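Allantoicase (Saccharomyces cerevisiae, PDB 1O59) catalyses the hydrolysis of allantoate to (S)-ureidoglycolate and urea, a step of allantoin degradation that lets yeast use purines as a secondary nitrogen source. Local coordinates at residues A55-R68 with W79-H88. Residues are numbered along the deposited sequence; the frame is centred on the assembly and turned at random.
Sequences ASAENLIQPTAPIR and WYDGWETRRH
Asp81 reaches across to the loop at Pro66 and Ile67 with its carboxylate. CG lies anti to its own backbone N (chi1 -169°), which brings OD2 within 3.2 Å of Ile67 N, a hydrogen bond received on the anti side of the carboxylate and 32° out of its plane. OD1 forms a salt bridge with Arg189, whose NE also bonds Thr64 O, while a water joins Asp81 N to Ile67 O. An asparagine here would probably weaken the hold on the loop at Ile67, leaving Arg189 without its charge partner. The guanidinium of Arg68 lies over the Tyr80 ring in a cation-pi contact, CZ 5.0 Å from the ring centroid and the two planes 34° apart; the Tyr80 hydroxyl bonds Phe116 O. Trp83, whose NE1 donates to Asp51 O, packs against Ala57 and Leu60: Ala57 CB sits over the five-membered ring, 4.1 Å from its centroid, as a CH-pi contact, and Leu60 CD2 lies 3.7 Å from Trp83 CB. Glu84 N donates to Ala55 O at 3.1 Å in a single antiparallel hydrogen-bonded pair whose return bond is weak. Asp81 centres an inverse gamma turn leading into strand 83-84 of the repeat's antiparallel beta-sandwich, consistent with the galactose-binding-like (GBD) clan.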
ATOM      1  N   ALA A  55       4.009 -19.146 -14.439  1.00 60.49           N
ATOM      2  CA  ALA A  55       4.357 -18.397 -13.248  1.00 61.22           C
ATOM      3  C   ALA A  55       3.087 -17.905 -12.588  1.00 62.03           C
ATOM      4  O   ALA A  55       2.170 -17.516 -13.302  1.00 62.72           O
ATOM      5  CB  ALA A  55       5.258 -17.233 -13.612  1.00 61.43           C
ATOM      6  N   SER A  56       3.038 -17.912 -11.254  1.00 62.61           N
ATOM      7  CA  SER A  56       1.782 -17.717 -10.516  1.00 63.36           C
ATOM      8  C   SER A  56       1.315 -16.321 -10.532  1.00 63.19           C
ATOM      9  O   SER A  56       2.094 -15.421 -10.297  1.00 62.36           O
ATOM     10  CB  SER A  56       1.914 -18.040  -9.029  1.00 63.09           C
ATOM     11  OG  SER A  56       2.648 -19.226  -8.887  1.00 68.11           O
ATOM     12  N   ALA A  57       0.002 -16.191 -10.669  1.00 64.15           N
ATOM     13  CA  ALA A  57      -0.726 -14.944 -10.495  1.00 64.46           C
ATOM     14  C   ALA A  57      -0.456 -14.287  -9.157  1.00 65.02           C
ATOM     15  O   ALA A  57      -0.423 -13.085  -9.038  1.00 64.85           O
ATOM     16  CB  ALA A  57      -2.214 -15.216 -10.654  1.00 64.90           C
ATOM     17  N   GLU A  58      -0.243 -15.092  -8.143  1.00 66.55           N
ATOM     18  CA  GLU A  58      -0.006 -14.596  -6.784  1.00 67.95           C
ATOM     19  C   GLU A  58       1.205 -13.681  -6.668  1.00 66.30           C
ATOM     20  O   GLU A  58       1.275 -12.858  -5.730  1.00 66.69           O
ATOM     21  CB  GLU A  58       0.201 -15.775  -5.833  1.00 67.88           C
ATOM     22  CG  GLU A  58      -0.544 -15.615  -4.541  1.00 71.65           C
ATOM     23  CD  GLU A  58      -0.195 -16.698  -3.543  1.00 73.36           C
ATOM     24  OE1 GLU A  58      -0.134 -17.913  -3.966  1.00 81.13           O
ATOM     25  OE2 GLU A  58      -0.001 -16.327  -2.337  1.00 78.87           O
ATOM     26  N   ASN A  59       2.157 -13.841  -7.590  1.00 64.47           N
ATOM     27  CA  ASN A  59       3.344 -12.985  -7.606  1.00 63.09           C
ATOM     28  C   ASN A  59       3.023 -11.516  -7.824  1.00 62.12           C
ATOM     29  O   ASN A  59       3.736 -10.655  -7.315  1.00 62.58           O
ATOM     30  CB  ASN A  59       4.368 -13.451  -8.642  1.00 62.56           C
ATOM     31  CG  ASN A  59       5.002 -14.790  -8.296  1.00 61.03           C
ATOM     32  OD1 ASN A  59       5.094 -15.676  -9.148  1.00 62.09           O
ATOM     33  ND2 ASN A  59       5.422 -14.949  -7.057  1.00 57.10           N
ATOM     34  N   LEU A  60       1.933 -11.234  -8.528  1.00 61.07           N
ATOM     35  CA  LEU A  60       1.577  -9.855  -8.922  1.00 59.96           C
ATOM     36  C   LEU A  60       1.448  -8.897  -7.774  1.00 59.39           C
ATOM     37  O   LEU A  60       1.725  -7.712  -7.953  1.00 58.89           O
ATOM     38  CB  LEU A  60       0.245  -9.832  -9.656  1.00 59.55           C
ATOM     39  CG  LEU A  60       0.158 -10.566 -10.980  1.00 60.24           C
ATOM     40  CD1 LEU A  60      -1.279 -10.678 -11.431  1.00 60.91           C
ATOM     41  CD2 LEU A  60       0.962  -9.851 -12.032  1.00 61.56           C
ATOM     42  N   ILE A  61       0.996  -9.391  -6.613  1.00 59.55           N
ATOM     43  CA  ILE A  61       0.680  -8.511  -5.463  1.00 59.75           C
ATOM     44  C   ILE A  61       1.674  -8.571  -4.312  1.00 60.60           C
ATOM     45  O   ILE A  61       1.440  -7.947  -3.243  1.00 60.59           O
ATOM     46  CB  ILE A  61      -0.731  -8.756  -4.906  1.00 59.55           C
ATOM     47  CG1 ILE A  61      -0.938 -10.208  -4.490  1.00 59.78           C
ATOM     48  CG2 ILE A  61      -1.795  -8.382  -5.929  1.00 59.99           C
ATOM     49  CD1 ILE A  61      -2.261 -10.409  -3.725  1.00 60.27           C
ATOM     50  N   GLN A  62       2.789  -9.286  -4.524  1.00 60.74           N
ATOM     51  CA  GLN A  62       3.806  -9.405  -3.477  1.00 61.14           C
ATOM     52  C   GLN A  62       4.483  -8.048  -3.214  1.00 62.23           C
ATOM     53  O   GLN A  62       4.700  -7.254  -4.115  1.00 61.94           O
ATOM     54  CB  GLN A  62       4.844 -10.513  -3.800  1.00 60.31           C
ATOM     55  CG  GLN A  62       4.216 -11.905  -3.911  1.00 59.79           C
ATOM     56  CD  GLN A  62       3.399 -12.296  -2.640  1.00 61.44           C
ATOM     57  OE1 GLN A  62       3.945 -12.291  -1.513  1.00 62.02           O
ATOM     58  NE2 GLN A  62       2.104 -12.593  -2.819  1.00 59.01           N
ATOM     59  N   PRO A  63       4.835  -7.803  -1.966  1.00 63.54           N
ATOM     60  CA  PRO A  63       5.444  -6.532  -1.565  1.00 64.37           C
ATOM     61  C   PRO A  63       6.839  -6.247  -2.134  1.00 65.03           C
ATOM     62  O   PRO A  63       7.262  -5.081  -2.208  1.00 64.68           O
ATOM     63  CB  PRO A  63       5.531  -6.660  -0.043  1.00 64.40           C
ATOM     64  CG  PRO A  63       5.385  -8.088   0.252  1.00 63.64           C
ATOM     65  CD  PRO A  63       4.666  -8.731  -0.840  1.00 63.05           C
ATOM     66  N   THR A  64       7.538  -7.305  -2.511  1.00 65.61           N
ATOM     67  CA  THR A  64       8.917  -7.219  -2.965  1.00 66.87           C
ATOM     68  C   THR A  64       8.982  -6.658  -4.378  1.00 67.37           C
ATOM     69  O   THR A  64       8.009  -6.698  -5.135  1.00 67.38           O
ATOM     70  CB  THR A  64       9.515  -8.620  -2.992  1.00 66.94           C
ATOM     71  OG1 THR A  64       8.581  -9.506  -3.615  1.00 68.35           O
ATOM     72  CG2 THR A  64       9.618  -9.215  -1.609  1.00 67.55           C
ATOM     73  N   ALA A  65      10.137  -6.136  -4.739  1.00 68.09           N
ATOM     74  CA  ALA A  65      10.374  -5.779  -6.129  1.00 68.98           C
ATOM     75  C   ALA A  65      10.757  -7.070  -6.800  1.00 69.27           C
ATOM     76  O   ALA A  65      11.337  -7.937  -6.143  1.00 70.14           O
ATOM     77  CB  ALA A  65      11.483  -4.724  -6.270  1.00 68.68           C
ATOM     78  N   PRO A  66      10.438  -7.213  -8.081  1.00 70.42           N
ATOM     79  CA  PRO A  66      10.712  -8.451  -8.791  1.00 71.39           C
ATOM     80  C   PRO A  66      12.205  -8.647  -9.062  1.00 73.00           C
ATOM     81  O   PRO A  66      12.961  -7.670  -9.179  1.00 71.45           O
ATOM     82  CB  PRO A  66       9.925  -8.311 -10.094  1.00 71.30           C
ATOM     83  CG  PRO A  66       9.389  -6.934 -10.136  1.00 70.78           C
ATOM     84  CD  PRO A  66       9.822  -6.196  -8.951  1.00 70.34           C
ATOM     85  N   ILE A  67      12.600  -9.921  -9.128  1.00 75.70           N
ATOM     86  CA  ILE A  67      14.006 -10.334  -9.283  1.00 78.03           C
ATOM     87  C   ILE A  67      14.167 -11.343 -10.412  1.00 80.38           C
ATOM     88  O   ILE A  67      13.191 -11.964 -10.838  1.00 79.65           O
ATOM     89  CB  ILE A  67      14.559 -10.941  -7.966  1.00 77.78           C
ATOM     90  CG1 ILE A  67      13.649 -12.068  -7.464  1.00 78.31           C
ATOM     91  CG2 ILE A  67      14.706  -9.875  -6.903  1.00 77.24           C
ATOM     92  CD1 ILE A  67      14.303 -12.975  -6.441  1.00 78.13           C
ATOM     93  N   ARG A  68      15.401 -11.526 -10.885  1.00 84.37           N
ATOM     94  CA  ARG A  68      15.613 -12.431 -12.004  1.00 86.33           C
ATOM     95  C   ARG A  68      15.615 -13.908 -11.590  1.00 88.25           C
ATOM     96  O   ARG A  68      14.740 -14.674 -12.040  1.00 89.29           O
ATOM     97  CB  ARG A  68      16.824 -12.051 -12.865  1.00 87.09           C
ATOM     98  CG  ARG A  68      16.734 -12.557 -14.351  1.00 87.66           C
ATOM     99  CD  ARG A  68      15.303 -13.008 -14.795  1.00 92.48           C
ATOM    100  NE  ARG A  68      15.147 -13.545 -16.157  1.00 93.79           N
ATOM    101  CZ  ARG A  68      15.138 -14.853 -16.498  1.00 97.58           C
ATOM    102  NH1 ARG A  68      14.940 -15.197 -17.778  1.00 97.10           N
ATOM    103  NH2 ARG A  68      15.334 -15.821 -15.589  1.00 98.83           N
ATOM    104  N   TRP A  79      11.474 -20.693 -13.278  1.00 82.49           N
ATOM    105  CA  TRP A  79      11.031 -19.614 -12.374  1.00 82.13           C
ATOM    106  C   TRP A  79      10.943 -18.270 -13.103  1.00 81.29           C
ATOM    107  O   TRP A  79      11.797 -17.911 -13.929  1.00 81.25           O
ATOM    108  CB  TRP A  79      11.962 -19.480 -11.159  1.00 82.52           C
ATOM    109  CG  TRP A  79      11.865 -18.139 -10.376  1.00 83.23           C
ATOM    110  CD1 TRP A  79      12.723 -17.033 -10.463  1.00 83.69           C
ATOM    111  CD2 TRP A  79      10.887 -17.790  -9.382  1.00 84.42           C
ATOM    112  NE1 TRP A  79      12.321 -16.040  -9.598  1.00 82.93           N
ATOM    113  CE2 TRP A  79      11.203 -16.470  -8.917  1.00 84.83           C
ATOM    114  CE3 TRP A  79       9.762 -18.449  -8.840  1.00 83.63           C
ATOM    115  CZ2 TRP A  79      10.427 -15.810  -7.931  1.00 84.09           C
ATOM    116  CZ3 TRP A  79       8.992 -17.794  -7.879  1.00 83.37           C
ATOM    117  CH2 TRP A  79       9.328 -16.490  -7.428  1.00 83.86           C
ATOM    118  N   TYR A  80       9.881 -17.538 -12.787  1.00 79.99           N
ATOM    119  CA  TYR A  80       9.748 -16.128 -13.148  1.00 78.34           C
ATOM    120  C   TYR A  80       8.993 -15.461 -12.012  1.00 75.19           C
ATOM    121  O   TYR A  80       8.008 -16.022 -11.490  1.00 74.12           O
ATOM    122  CB  TYR A  80       8.936 -16.014 -14.407  1.00 80.16           C
ATOM    123  CG  TYR A  80       9.627 -15.516 -15.648  1.00 82.97           C
ATOM    124  CD1 TYR A  80       9.851 -16.380 -16.737  1.00 85.31           C
ATOM    125  CD2 TYR A  80       9.968 -14.153 -15.790  1.00 83.46           C
ATOM    126  CE1 TYR A  80      10.427 -15.895 -17.936  1.00 85.77           C
ATOM    127  CE2 TYR A  80      10.554 -13.668 -16.962  1.00 83.21           C
ATOM    128  CZ  TYR A  80      10.779 -14.538 -18.035  1.00 84.23           C
ATOM    129  OH  TYR A  80      11.342 -14.060 -19.203  1.00 83.56           O
ATOM    130  N   ASP A  81       9.444 -14.271 -11.634  1.00 71.98           N
ATOM    131  CA  ASP A  81       8.867 -13.560 -10.512  1.00 69.40           C
ATOM    132  C   ASP A  81       7.725 -12.734 -11.051  1.00 67.19           C
ATOM    133  O   ASP A  81       7.856 -11.529 -11.340  1.00 66.40           O
ATOM    134  CB  ASP A  81       9.923 -12.701  -9.848  1.00 69.42           C
ATOM    135  CG  ASP A  81       9.467 -12.136  -8.524  1.00 69.65           C
ATOM    136  OD1 ASP A  81       8.250 -12.215  -8.185  1.00 68.44           O
ATOM    137  OD2 ASP A  81      10.283 -11.589  -7.756  1.00 70.03           O
ATOM    138  N   GLY A  82       6.604 -13.416 -11.229  1.00 64.70           N
ATOM    139  CA  GLY A  82       5.497 -12.847 -11.962  1.00 63.16           C
ATOM    140  C   GLY A  82       4.398 -13.792 -12.332  1.00 61.69           C
ATOM    141  O   GLY A  82       4.427 -14.985 -12.017  1.00 62.63           O
ATOM    142  N   TRP A  83       3.417 -13.241 -13.010  1.00 60.30           N
ATOM    143  CA  TRP A  83       2.329 -14.011 -13.578  1.00 59.85           C
ATOM    144  C   TRP A  83       2.615 -14.191 -15.059  1.00 59.45           C
ATOM    145  O   TRP A  83       2.848 -13.200 -15.757  1.00 59.48           O
ATOM    146  CB  TRP A  83       1.025 -13.244 -13.408  1.00 60.11           C
ATOM    147  CG  TRP A  83      -0.167 -13.893 -14.024  1.00 59.10           C
ATOM    148  CD1 TRP A  83      -0.470 -15.212 -14.005  1.00 59.70           C
ATOM    149  CD2 TRP A  83      -1.212 -13.249 -14.728  1.00 58.81           C
ATOM    150  NE1 TRP A  83      -1.649 -15.441 -14.655  1.00 59.59           N
ATOM    151  CE2 TRP A  83      -2.140 -14.245 -15.107  1.00 60.93           C
ATOM    152  CE3 TRP A  83      -1.480 -11.907 -15.078  1.00 60.83           C
ATOM    153  CZ2 TRP A  83      -3.338 -13.951 -15.825  1.00 60.92           C
ATOM    154  CZ3 TRP A  83      -2.673 -11.608 -15.791  1.00 60.12           C
ATOM    155  CH2 TRP A  83      -3.578 -12.633 -16.159  1.00 60.18           C
ATOM    156  N   GLU A  84       2.656 -15.430 -15.526  1.00 58.09           N
ATOM    157  CA  GLU A  84       2.818 -15.667 -16.931  1.00 58.21           C
ATOM    158  C   GLU A  84       1.979 -16.849 -17.407  1.00 58.11           C
ATOM    159  O   GLU A  84       1.990 -17.929 -16.794  1.00 58.47           O
ATOM    160  CB  GLU A  84       4.296 -15.879 -17.313  1.00 58.48           C
ATOM    161  CG  GLU A  84       4.488 -16.003 -18.822  1.00 57.72           C
ATOM    162  CD  GLU A  84       5.859 -16.477 -19.232  1.00 59.33           C
ATOM    163  OE1 GLU A  84       6.715 -16.677 -18.337  1.00 61.24           O
ATOM    164  OE2 GLU A  84       6.083 -16.626 -20.468  1.00 59.01           O
ATOM    165  N   THR A  85       1.257 -16.630 -18.509  1.00 57.09           N
ATOM    166  CA  THR A  85       0.294 -17.603 -19.013  1.00 56.58           C
ATOM    167  C   THR A  85       0.793 -18.318 -20.230  1.00 55.90           C
ATOM    168  O   THR A  85       1.773 -17.927 -20.833  1.00 55.69           O
ATOM    169  CB  THR A  85      -1.040 -16.916 -19.354  1.00 56.90           C
ATOM    170  OG1 THR A  85      -0.854 -15.845 -20.308  1.00 55.07           O
ATOM    171  CG2 THR A  85      -1.637 -16.277 -18.050  1.00 57.05           C
ATOM    172  N   ARG A  86       0.119 -19.402 -20.568  1.00 55.33           N
ATOM    173  CA  ARG A  86       0.477 -20.174 -21.749  1.00 54.91           C
ATOM    174  C   ARG A  86       0.280 -19.332 -23.006  1.00 54.51           C
ATOM    175  O   ARG A  86      -0.430 -18.319 -22.997  1.00 54.96           O
ATOM    176  CB  ARG A  86      -0.350 -21.460 -21.830  1.00 54.78           C
ATOM    177  CG  ARG A  86      -1.862 -21.257 -21.703  1.00 54.52           C
ATOM    178  CD  ARG A  86      -2.625 -20.864 -22.961  1.00 54.38           C
ATOM    179  NE  ARG A  86      -3.917 -20.353 -22.539  1.00 55.38           N
ATOM    180  CZ  ARG A  86      -4.109 -19.163 -21.997  1.00 55.31           C
ATOM    181  NH1 ARG A  86      -3.115 -18.286 -21.870  1.00 56.36           N
ATOM    182  NH2 ARG A  86      -5.316 -18.845 -21.581  1.00 56.35           N
ATOM    183  N   ARG A  87       0.906 -19.763 -24.082  1.00 53.62           N
ATOM    184  CA  ARG A  87       0.789 -19.068 -25.338  1.00 53.32           C
ATOM    185  C   ARG A  87      -0.520 -19.382 -26.073  1.00 53.36           C
ATOM    186  O   ARG A  87      -1.201 -20.392 -25.825  1.00 52.62           O
ATOM    187  CB  ARG A  87       1.926 -19.475 -26.267  1.00 53.39           C
ATOM    188  CG  ARG A  87       3.327 -19.217 -25.772  1.00 53.08           C
ATOM    189  CD  ARG A  87       4.344 -19.233 -26.962  1.00 53.43           C
ATOM    190  NE  ARG A  87       5.743 -19.112 -26.540  1.00 52.77           N
ATOM    191  CZ  ARG A  87       6.764 -19.058 -27.371  1.00 51.09           C
ATOM    192  NH1 ARG A  87       6.560 -19.060 -28.689  1.00 50.84           N
ATOM    193  NH2 ARG A  87       7.989 -18.997 -26.876  1.00 50.05           N
ATOM    194  N   HIS A  88      -0.811 -18.518 -27.039  1.00 53.28           N
ATOM    195  CA  HIS A  88      -1.858 -18.745 -27.999  1.00 53.02           C
ATOM    196  C   HIS A  88      -3.237 -18.855 -27.352  1.00 53.30           C
ATOM    197  O   HIS A  88      -4.034 -19.724 -27.727  1.00 51.80           O
ATOM    198  CB  HIS A  88      -1.510 -19.976 -28.822  1.00 52.96           C
ATOM    199  CG  HIS A  88      -0.093 -19.981 -29.304  1.00 53.70           C
ATOM    200  ND1 HIS A  88       0.666 -21.128 -29.387  1.00 52.75           N
ATOM    201  CD2 HIS A  88       0.714 -18.966 -29.704  1.00 54.18           C
ATOM    202  CE1 HIS A  88       1.875 -20.820 -29.822  1.00 53.22           C
ATOM    203  NE2 HIS A  88       1.929 -19.518 -30.025  1.00 53.12           N
TER
HETATM  204  O   HOH W   1       6.034 -18.396 -10.005  1.00 47.49           O
HETATM  205  O   HOH W   2      11.633 -12.943 -12.946  1.00 52.01           O